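Local coordinates for scarecrow-like protein 3 (Arabidopsis thaliana, PDB 6KPB) that is probably a transcription factor of the GRAS family in plant development and binds zinc finger proteins of the IDD group, at residues A[132-135]-A[136-140]; A[386-389]-A[390-393]. All blocks are in the same frame, centred on the assembly; numbering follows the deposited sequence.

Contact 1. Residues A[132-135]-A[136-140]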
loop_
_atom_site.group_PDB
_atom_site.type_symbol
_atom_site.label_atom_id
_atom_site.label_comp_id
_atom_site.label_asym_id
_atom_site.label_seq_id
_atom_site.Cartn_x
_atom_site.Cartn_y
_atom_site.Cartn_z
ATOM N N GLU A 132 -6.139 -4.914 -9.351
ATOM C CA GLU A 132 -7.598 -4.935 -9.298
ATOM C C GLU A 132 -8.180 -5.758 -10.440
ATOM O O GLU A 132 -9.164 -6.483 -10.251
ATOM C CB GLU A 132 -8.142 -3.506 -9.317
ATOM C CG GLU A 132 -7.895 -2.746 -8.019
ATOM C CD GLU A 132 -8.208 -1.266 -8.128
ATOM O OE1 GLU A 132 -8.352 -0.767 -9.264
ATOM O OE2 GLU A 132 -8.307 -0.599 -7.075
ATOM N N ILE A 133 -7.590 -5.662 -11.634
ATOM C CA ILE A 133 -7.998 -6.539 -12.728
ATOM C C ILE A 133 -7.753 -7.994 -12.356
ATOM O O ILE A 133 -8.576 -8.874 -12.636
ATOM C CB ILE A 133 -7.262 -6.161 -14.027
ATOM C CG1 ILE A 133 -7.658 -4.760 -14.492
ATOM C CG2 ILE A 133 -7.546 -7.182 -15.118
ATOM C CD1 ILE A 133 -6.959 -4.331 -15.766
ATOM N N HIS A 134 -6.620 -8.265 -11.703
ATOM C CA HIS A 134 -6.270 -9.634 -11.345
ATOM C C HIS A 134 -7.278 -10.232 -10.368
ATOM O O HIS A 134 -7.706 -11.381 -10.533
ATOM C CB HIS A 134 -4.858 -9.670 -10.757
ATOM C CG HIS A 134 -4.398 -11.042 -10.375
ATOM N ND1 HIS A 134 -4.342 -12.085 -11.273
ATOM C CD2 HIS A 134 -3.968 -11.540 -9.191
ATOM C CE1 HIS A 134 -3.899 -13.168 -10.660
ATOM N NE2 HIS A 134 -3.666 -12.865 -9.396
ATOM N N VAL A 135 -7.678 -9.470 -9.348
ATOM C CA VAL A 135 -8.592 -10.020 -8.351
ATOM C C VAL A 135 -9.985 -10.222 -8.943
ATOM O O VAL A 135 -10.695 -11.162 -8.562
ATOM C CB VAL A 135 -8.621 -9.132 -7.092
ATOM C CG1 VAL A 135 -9.287 -7.793 -7.373
ATOM C CG2 VAL A 135 -9.316 -9.850 -5.942
ATOM N N ARG A 136 -10.398 -9.371 -9.889
ATOM C CA ARG A 136 -11.684 -9.580 -10.551
ATOM C C ARG A 136 -11.658 -10.837 -11.412
ATOM O O ARG A 136 -12.655 -11.563 -11.490
ATOM C CB ARG A 136 -12.057 -8.367 -11.401
ATOM C CG ARG A 136 -12.294 -7.097 -10.605
ATOM C CD ARG A 136 -12.955 -6.028 -11.458
ATOM N NE ARG A 136 -12.647 -4.685 -10.977
ATOM C CZ ARG A 136 -11.740 -3.887 -11.531
ATOM N NH1 ARG A 136 -11.057 -4.296 -12.591
ATOM N NH2 ARG A 136 -11.521 -2.679 -11.029
ATOM N N ARG A 137 -10.527 -11.104 -12.071
ATOM C CA ARG A 137 -10.393 -12.346 -12.824
ATOM C C ARG A 137 -10.498 -13.551 -11.899
ATOM O O ARG A 137 -11.124 -14.560 -12.247
ATOM C CB ARG A 137 -9.065 -12.354 -13.586
ATOM C CG ARG A 137 -9.002 -13.331 -14.755
ATOM C CD ARG A 137 -8.543 -14.721 -14.324
ATOM N NE ARG A 137 -7.099 -14.797 -14.119
ATOM C CZ ARG A 137 -6.471 -15.847 -13.598
ATOM N NH1 ARG A 137 -7.159 -16.916 -13.218
ATOM N NH2 ARG A 137 -5.153 -15.829 -13.451
ATOM N N LEU A 138 -9.901 -13.458 -10.706
ATOM C CA LEU A 138 -9.960 -14.565 -9.757
ATOM C C LEU A 138 -11.389 -14.825 -9.295
ATOM O O LEU A 138 -11.822 -15.981 -9.215
ATOM C CB LEU A 138 -9.053 -14.280 -8.561
ATOM C CG LEU A 138 -7.546 -14.306 -8.825
ATOM C CD1 LEU A 138 -6.778 -13.836 -7.601
ATOM C CD2 LEU A 138 -7.102 -15.703 -9.235
ATOM N N PHE A 139 -12.138 -13.764 -8.981
ATOM C CA PHE A 139 -13.541 -13.934 -8.614
ATOM C C PHE A 139 -14.319 -14.604 -9.738
ATOM O O PHE A 139 -15.120 -15.515 -9.496
ATOM C CB PHE A 139 -14.156 -12.579 -8.262
ATOM C CG PHE A 139 -15.602 -12.652 -7.851
ATOM C CD1 PHE A 139 -15.979 -13.343 -6.710
ATOM C CD2 PHE A 139 -16.581 -12.012 -8.593
ATOM C CE1 PHE A 139 -17.308 -13.407 -6.326
ATOM C CE2 PHE A 139 -17.914 -12.071 -8.213
ATOM C CZ PHE A 139 -18.277 -12.770 -7.078
ATOM N N PHE A 140 -14.072 -14.182 -10.979
ATOM C CA PHE A 140 -14.748 -14.775 -12.126
ATOM C C PHE A 140 -14.429 -16.258 -12.270
ATOM O O PHE A 140 -15.283 -17.033 -12.713
ATOM C CB PHE A 140 -14.355 -14.018 -13.397
ATOM C CG PHE A 140 -14.878 -14.631 -14.663
ATOM C CD1 PHE A 140 -16.164 -14.357 -15.101
ATOM C CD2 PHE A 140 -14.082 -15.474 -15.422
ATOM C CE1 PHE A 140 -16.648 -14.918 -16.268
ATOM C CE2 PHE A 140 -14.561 -16.037 -16.591
ATOM C CZ PHE A 140 -15.845 -15.758 -17.015
#

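Contact 2. Residues A[386-389]-A[390-393]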
loop_
_atom_site.group_PDB
_atom_site.type_symbol
_atom_site.label_atom_id
_atom_site.label_comp_id
_atom_site.label_asym_id
_atom_site.label_seq_id
_atom_site.Cartn_x
_atom_site.Cartn_y
_atom_site.Cartn_z
ATOM N N SER A 386 -3.113 -20.607 -0.447
ATOM C CA SER A 386 -3.282 -20.052 -1.785
ATOM C C SER A 386 -3.269 -18.530 -1.734
ATOM O O SER A 386 -4.054 -17.917 -1.002
ATOM C CB SER A 386 -4.583 -20.555 -2.403
ATOM O OG SER A 386 -4.812 -19.965 -3.672
ATOM N N GLN A 387 -2.374 -17.918 -2.515
ATOM C CA GLN A 387 -2.361 -16.464 -2.622
ATOM C C GLN A 387 -3.597 -15.945 -3.347
ATOM O O GLN A 387 -4.050 -14.830 -3.070
ATOM C CB GLN A 387 -1.090 -15.999 -3.333
ATOM C CG GLN A 387 0.170 -16.107 -2.486
ATOM C CD GLN A 387 0.158 -15.164 -1.297
ATOM O OE1 GLN A 387 0.040 -15.594 -0.150
ATOM N NE2 GLN A 387 0.284 -13.870 -1.567
ATOM N N ASP A 388 -4.149 -16.733 -4.276
ATOM C CA ASP A 388 -5.390 -16.342 -4.942
ATOM C C ASP A 388 -6.523 -16.190 -3.936
ATOM O O ASP A 388 -7.294 -15.225 -3.990
ATOM C CB ASP A 388 -5.767 -17.371 -6.010
ATOM C CG ASP A 388 -4.814 -17.372 -7.187
ATOM O OD1 ASP A 388 -4.111 -16.358 -7.384
ATOM O OD2 ASP A 388 -4.779 -18.381 -7.922
ATOM N N ARG A 389 -6.637 -17.144 -3.012
ATOM C CA ARG A 389 -7.697 -17.099 -2.011
ATOM C C ARG A 389 -7.566 -15.873 -1.116
ATOM O O ARG A 389 -8.559 -15.198 -0.824
ATOM C CB ARG A 389 -7.671 -18.383 -1.182
ATOM C CG ARG A 389 -8.551 -18.369 0.049
ATOM C CD ARG A 389 -8.517 -19.726 0.733
ATOM N NE ARG A 389 -9.209 -19.723 2.017
ATOM C CZ ARG A 389 -9.359 -20.799 2.782
ATOM N NH1 ARG A 389 -10.001 -20.709 3.939
ATOM N NH2 ARG A 389 -8.869 -21.968 2.390
ATOM N N ILE A 390 -6.342 -15.559 -0.687
ATOM C CA ILE A 390 -6.137 -14.416 0.200
ATOM C C ILE A 390 -6.465 -13.114 -0.519
ATOM O O ILE A 390 -7.082 -12.210 0.059
ATOM C CB ILE A 390 -4.701 -14.416 0.750
ATOM C CG1 ILE A 390 -4.433 -15.700 1.541
ATOM C CG2 ILE A 390 -4.464 -13.193 1.624
ATOM C CD1 ILE A 390 -3.084 -15.723 2.224
ATOM N N LYS A 391 -6.060 -12.994 -1.789
ATOM C CA LYS A 391 -6.375 -11.793 -2.558
ATOM C C LYS A 391 -7.880 -11.564 -2.628
ATOM O O LYS A 391 -8.363 -10.450 -2.395
ATOM C CB LYS A 391 -5.793 -11.894 -3.968
ATOM C CG LYS A 391 -4.302 -11.635 -4.065
ATOM C CD LYS A 391 -3.962 -10.971 -5.392
ATOM C CE LYS A 391 -2.543 -11.290 -5.829
ATOM N NZ LYS A 391 -2.392 -12.734 -6.159
ATOM N N VAL A 392 -8.638 -12.613 -2.953
ATOM C CA VAL A 392 -10.093 -12.488 -3.020
ATOM C C VAL A 392 -10.658 -12.158 -1.645
ATOM O O VAL A 392 -11.498 -11.260 -1.496
ATOM C CB VAL A 392 -10.714 -13.772 -3.597
ATOM C CG1 VAL A 392 -12.225 -13.763 -3.420
ATOM C CG2 VAL A 392 -10.346 -13.925 -5.066
ATOM N N GLU A 393 -10.194 -12.870 -0.616
ATOM C CA GLU A 393 -10.722 -12.659 0.728
ATOM C C GLU A 393 -10.431 -11.249 1.229
ATOM O O GLU A 393 -11.261 -10.646 1.918
ATOM C CB GLU A 393 -10.150 -13.706 1.685
ATOM C CG GLU A 393 -10.746 -15.094 1.499
ATOM C CD GLU A 393 -9.993 -16.165 2.264
ATOM O OE1 GLU A 393 -8.855 -15.894 2.708
ATOM O OE2 GLU A 393 -10.536 -17.279 2.420
#

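Contact 1. Residues A[132-135]-A[136-140]
The imidazole of His134 carries Leu138 over one face and the guanidinium of Arg137 at its edge, while the guanidinium of Arg136 has the carbonyl oxygen of Glu132 over one of its own faces. All of this happens on successive turns of one alpha-helix, 129-142, in the GRAS domain, where residues three and four apart come together. Leu138 meets the ring by an off-centre CH-pi contact, CD1 standing 4.1 Å from the centroid of the His134 ring. With CG of His134 anti to the backbone N (chi1 -179°), the ring is set beside its own carbonyl carbon, and Leu138 reaches back from the next turn to meet it. The Arg137 guanidinium is turned 78° from the ring plane, its NH2 4.1 Å from CE1 of His134; its NH1 is salt-bridged to Glu141.

Arg136 is extended from CG to NE and runs back alongside Glu132, both side chains pointing the same way. The opposite charges lie near each other without forming a salt bridge and probably attract, NH2 of Arg136 lying 4.1 Å from OE1 of Glu132, an oxygen that accepts a hydrogen bond from Gln205. The guanidinium also touches a hydrocarbon, NH1 of Arg136 lying 3.9 Å from CG1 of Ile133. Were Arg136 an alanine, the Glu132 carboxylate would probably lose its nearby positive charge, and Ile133 CG1 a neighbour on this helix. Ile133 and Arg136 both also touch Val208 of helix 206-223. Beneath the side chains runs the regular i to i+4 bonding, exemplified by Phe139 N donating to Val135 O at 3.0 Å.

Contact 2. Residues A[386-389]-A[390-393]
Arg389 and Glu393, one helical turn apart, are joined by a buried salt bridge in which NE of Arg389 donates to OE2 of Glu393 at 2.8 Å, with an N-H...O angle of 162°. The acceptor lies close to the guanidinium plane, at its edge, yet the donor approaches from above the carboxylate, and the two planes stand 84° apart. CG of Arg389, anti to the backbone N (chi1 170°), starts an extended chain whose methylene also packs against the carboxylate, CG lying 3.3 Å from OE2 of Glu393.

A second shell fixes both ends of the pair: NH1 of Arg389 is salt-bridged to Glu379, and OE1 of Glu393 to Arg95. Such alternation of charges probably keeps each ionised in the interior. Upstream, Ser386 is the N-cap of helix 387-406, its OG accepting a weak bond from N of Arg389 at 3.4 Å. On another side of the helix, OD1 of Asp388 and NZ of Lys391 stand 4.2 Å apart, beyond a salt bridge, though their opposite charges probably attract.

Helix 387-406 thus begins among three others: Glu393 packs on helices 360-381 and 92-109, whereas Asp388, Lys391 and Val392 touch helix 129-142.

Contacts 1 and 2 are successive-turn contacts on two different helices, and they meet: Leu138 packs against both Asp388 and Val392, with its CD2 3.5 Å from CG of Asp388, and His134 lies beside Lys391. Each mixes buried and partly exposed residues, but the chemistry is distributed differently. In contact 1 the buried members, Val135, Leu138 and Phe139, are hydrophobic and the arginines lie nearer solvent. In contact 2 an arginine and a glutamate are themselves buried, paired with each other and with further charges. Contact 1 also faces helix 206-223, which follows a strand of the central sheet, whereas contact 2 looks into helices 92-109 and 360-381.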